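Local coordinates for T-cell surface protein tactile (Homo sapiens, PDB 6ARQ) that promotes adhesion of natural killer cells to target cells by interacting with PVR on the target-cell surface, at residues V22-Q27 and K111-L116. The protein carries 1 engineered substitution. Sequence-based numbering, arbitrary orientation.
Sequences VNLTCQ and KIYNLL. With NAG (2-acetamido-2-deoxy-beta-D-glucopyranose), chain F.
Across the core of the first V-type immunoglobulin domain, a beta-sandwich, segment 22-27 of strand 22-29 in one sheet faces segment 111-116 of strand 107-117 in the other, and the ring of Y113 reaches over to meet L24, T25 and C26. The two segments, on strands B and G of the Ig fold, run nearly antiparallel (163°) with axes 8.9 Å apart, so side chains and not backbone pairing join the sheets. L24 lies over one face of the Y113 ring: its CB sits above the rim, and L24 CD2 comes within 3.7 Å of Y113 CG. C26 approaches the same ring from its edge, almost exactly in plane, with C26 SG 3.9 Å from Y113 CE2, and also touches CB of K111; this sulfur forms the intersheet disulfide with C99, beside W39, the usual core tryptophan. Farther along, the interface continues with V22 CG1 against L115 CD1 at 4.1 Å. N23 carries a GlcNAc through ND2, away from this interface. With Y113 CG beside its own backbone N (chi1 -74°), the ring extends across the sandwich, and the one hydrogen bond between the segments ties down its polar end: Y113 OH donates to T25 O at 2.7 Å from 46° above the carbonyl plane.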
loop_
_atom_site.group_PDB
_atom_site.type_symbol
_atom_site.label_atom_id
_atom_site.label_comp_id
_atom_site.label_asym_id
_atom_site.label_seq_id
_atom_site.Cartn_x
_atom_site.Cartn_y
_atom_site.Cartn_z
ATOM N N VAL A 22 -52.174 7.325 -3.781
ATOM C CA VAL A 22 -51.337 6.323 -4.441
ATOM C C VAL A 22 -50.954 5.208 -3.441
ATOM O O VAL A 22 -50.784 5.465 -2.245
ATOM C CB VAL A 22 -50.097 6.953 -5.154
ATOM C CG1 VAL A 22 -48.960 7.279 -4.187
ATOM C CG2 VAL A 22 -49.606 6.073 -6.301
ATOM N N ASN A 23 -50.864 3.967 -3.945
ATOM C CA ASN A 23 -50.467 2.804 -3.161
ATOM C C ASN A 23 -49.217 2.187 -3.791
ATOM O O ASN A 23 -49.301 1.574 -4.860
ATOM C CB ASN A 23 -51.597 1.754 -3.036
ATOM C CG ASN A 23 -53.018 2.258 -2.969
ATOM O OD1 ASN A 23 -53.311 3.298 -2.355
ATOM N ND2 ASN A 23 -53.911 1.465 -3.605
ATOM N N LEU A 24 -48.052 2.391 -3.154
ATOM C CA LEU A 24 -46.786 1.829 -3.626
ATOM C C LEU A 24 -46.739 0.380 -3.168
ATOM O O LEU A 24 -46.686 0.125 -1.965
ATOM C CB LEU A 24 -45.572 2.640 -3.114
ATOM C CG LEU A 24 -45.568 4.157 -3.372
ATOM C CD1 LEU A 24 -44.538 4.849 -2.509
ATOM C CD2 LEU A 24 -45.322 4.484 -4.840
ATOM N N THR A 25 -46.855 -0.568 -4.116
ATOM C CA THR A 25 -46.911 -1.996 -3.806
ATOM C C THR A 25 -45.685 -2.743 -4.332
ATOM O O THR A 25 -45.340 -2.633 -5.509
ATOM C CB THR A 25 -48.209 -2.613 -4.365
ATOM O OG1 THR A 25 -49.315 -1.764 -4.056
ATOM C CG2 THR A 25 -48.479 -4.019 -3.830
ATOM N N CYS A 26 -45.057 -3.525 -3.443
ATOM C CA CYS A 26 -43.917 -4.387 -3.737
ATOM C C CYS A 26 -44.420 -5.837 -3.735
ATOM O O CYS A 26 -44.594 -6.433 -2.669
ATOM C CB CYS A 26 -42.786 -4.166 -2.732
ATOM S SG CYS A 26 -41.992 -2.539 -2.846
ATOM N N GLN A 27 -44.735 -6.369 -4.929
ATOM C CA GLN A 27 -45.263 -7.724 -5.095
ATOM C C GLN A 27 -44.127 -8.719 -5.309
ATOM O O GLN A 27 -43.276 -8.511 -6.176
ATOM C CB GLN A 27 -46.261 -7.774 -6.264
ATOM C CG GLN A 27 -47.212 -8.972 -6.220
ATOM C CD GLN A 27 -48.389 -8.882 -7.172
ATOM O OE1 GLN A 27 -49.268 -9.750 -7.174
ATOM N NE2 GLN A 27 -48.453 -7.841 -7.997
ATOM N N LYS A 111 -36.811 -2.287 -4.141
ATOM C CA LYS A 111 -37.531 -1.488 -5.126
ATOM C C LYS A 111 -37.638 -0.053 -4.622
ATOM O O LYS A 111 -38.116 0.183 -3.509
ATOM C CB LYS A 111 -38.908 -2.080 -5.456
ATOM C CG LYS A 111 -39.379 -1.718 -6.866
ATOM C CD LYS A 111 -40.776 -2.243 -7.175
ATOM C CE LYS A 111 -40.783 -3.611 -7.817
ATOM N NZ LYS A 111 -42.167 -4.084 -8.078
ATOM N N ILE A 112 -37.144 0.899 -5.429
ATOM C CA ILE A 112 -37.145 2.325 -5.102
ATOM C C ILE A 112 -38.178 3.035 -5.978
ATOM O O ILE A 112 -38.139 2.928 -7.205
ATOM C CB ILE A 112 -35.729 2.970 -5.228
ATOM C CG1 ILE A 112 -34.635 2.118 -4.543
ATOM C CG2 ILE A 112 -35.716 4.399 -4.678
ATOM C CD1 ILE A 112 -33.711 1.382 -5.500
ATOM N N TYR A 113 -39.111 3.740 -5.328
ATOM C CA TYR A 113 -40.172 4.515 -5.960
ATOM C C TYR A 113 -39.893 5.998 -5.782
ATOM O O TYR A 113 -39.885 6.485 -4.649
ATOM C CB TYR A 113 -41.542 4.159 -5.352
ATOM C CG TYR A 113 -42.103 2.817 -5.763
ATOM C CD1 TYR A 113 -42.816 2.672 -6.950
ATOM C CD2 TYR A 113 -41.994 1.708 -4.929
ATOM C CE1 TYR A 113 -43.366 1.446 -7.321
ATOM C CE2 TYR A 113 -42.541 0.476 -5.287
ATOM C CZ TYR A 113 -43.228 0.351 -6.484
ATOM O OH TYR A 113 -43.776 -0.853 -6.852
ATOM N N ASN A 114 -39.639 6.713 -6.886
ATOM C CA ASN A 114 -39.400 8.150 -6.834
ATOM C C ASN A 114 -40.728 8.853 -7.104
ATOM O O ASN A 114 -41.160 8.954 -8.252
ATOM C CB ASN A 114 -38.291 8.578 -7.807
ATOM C CG ASN A 114 -37.888 10.035 -7.710
ATOM O OD1 ASN A 114 -37.908 10.660 -6.640
ATOM N ND2 ASN A 114 -37.481 10.605 -8.835
ATOM N N LEU A 115 -41.411 9.257 -6.021
ATOM C CA LEU A 115 -42.710 9.920 -6.077
ATOM C C LEU A 115 -42.528 11.412 -6.324
ATOM O O LEU A 115 -41.870 12.099 -5.540
ATOM C CB LEU A 115 -43.505 9.661 -4.781
ATOM C CG LEU A 115 -44.904 10.283 -4.666
ATOM C CD1 LEU A 115 -45.894 9.637 -5.635
ATOM C CD2 LEU A 115 -45.417 10.178 -3.250
ATOM N N LEU A 116 -43.110 11.900 -7.428
ATOM C CA LEU A 116 -43.047 13.298 -7.841
ATOM C C LEU A 116 -44.449 13.900 -7.847
ATOM O O LEU A 116 -45.341 13.378 -8.518
ATOM C CB LEU A 116 -42.386 13.427 -9.226
ATOM C CG LEU A 116 -40.923 12.981 -9.312
ATOM C CD1 LEU A 116 -40.780 11.732 -10.162
ATOM C CD2 LEU A 116 -40.048 14.090 -9.853
HETATM C C1 NAG F . -55.316 1.748 -3.703
HETATM C C2 NAG F . -56.070 1.452 -2.406
HETATM C C3 NAG F . -57.537 1.827 -2.632
HETATM C C4 NAG F . -57.677 3.267 -3.130
HETATM C C5 NAG F . -56.850 3.476 -4.400
HETATM C C6 NAG F . -56.818 4.913 -4.868
HETATM C C7 NAG F . -56.032 -0.488 -0.863
HETATM C C8 NAG F . -55.806 -1.967 -0.759
HETATM N N2 NAG F . -55.940 0.034 -2.101
HETATM O O3 NAG F . -58.270 1.663 -1.424
HETATM O O4 NAG F . -59.046 3.548 -3.401
HETATM O O5 NAG F . -55.485 3.097 -4.152
HETATM O O6 NAG F . -55.964 5.074 -5.993
HETATM O O7 NAG F . -56.288 0.201 0.122
#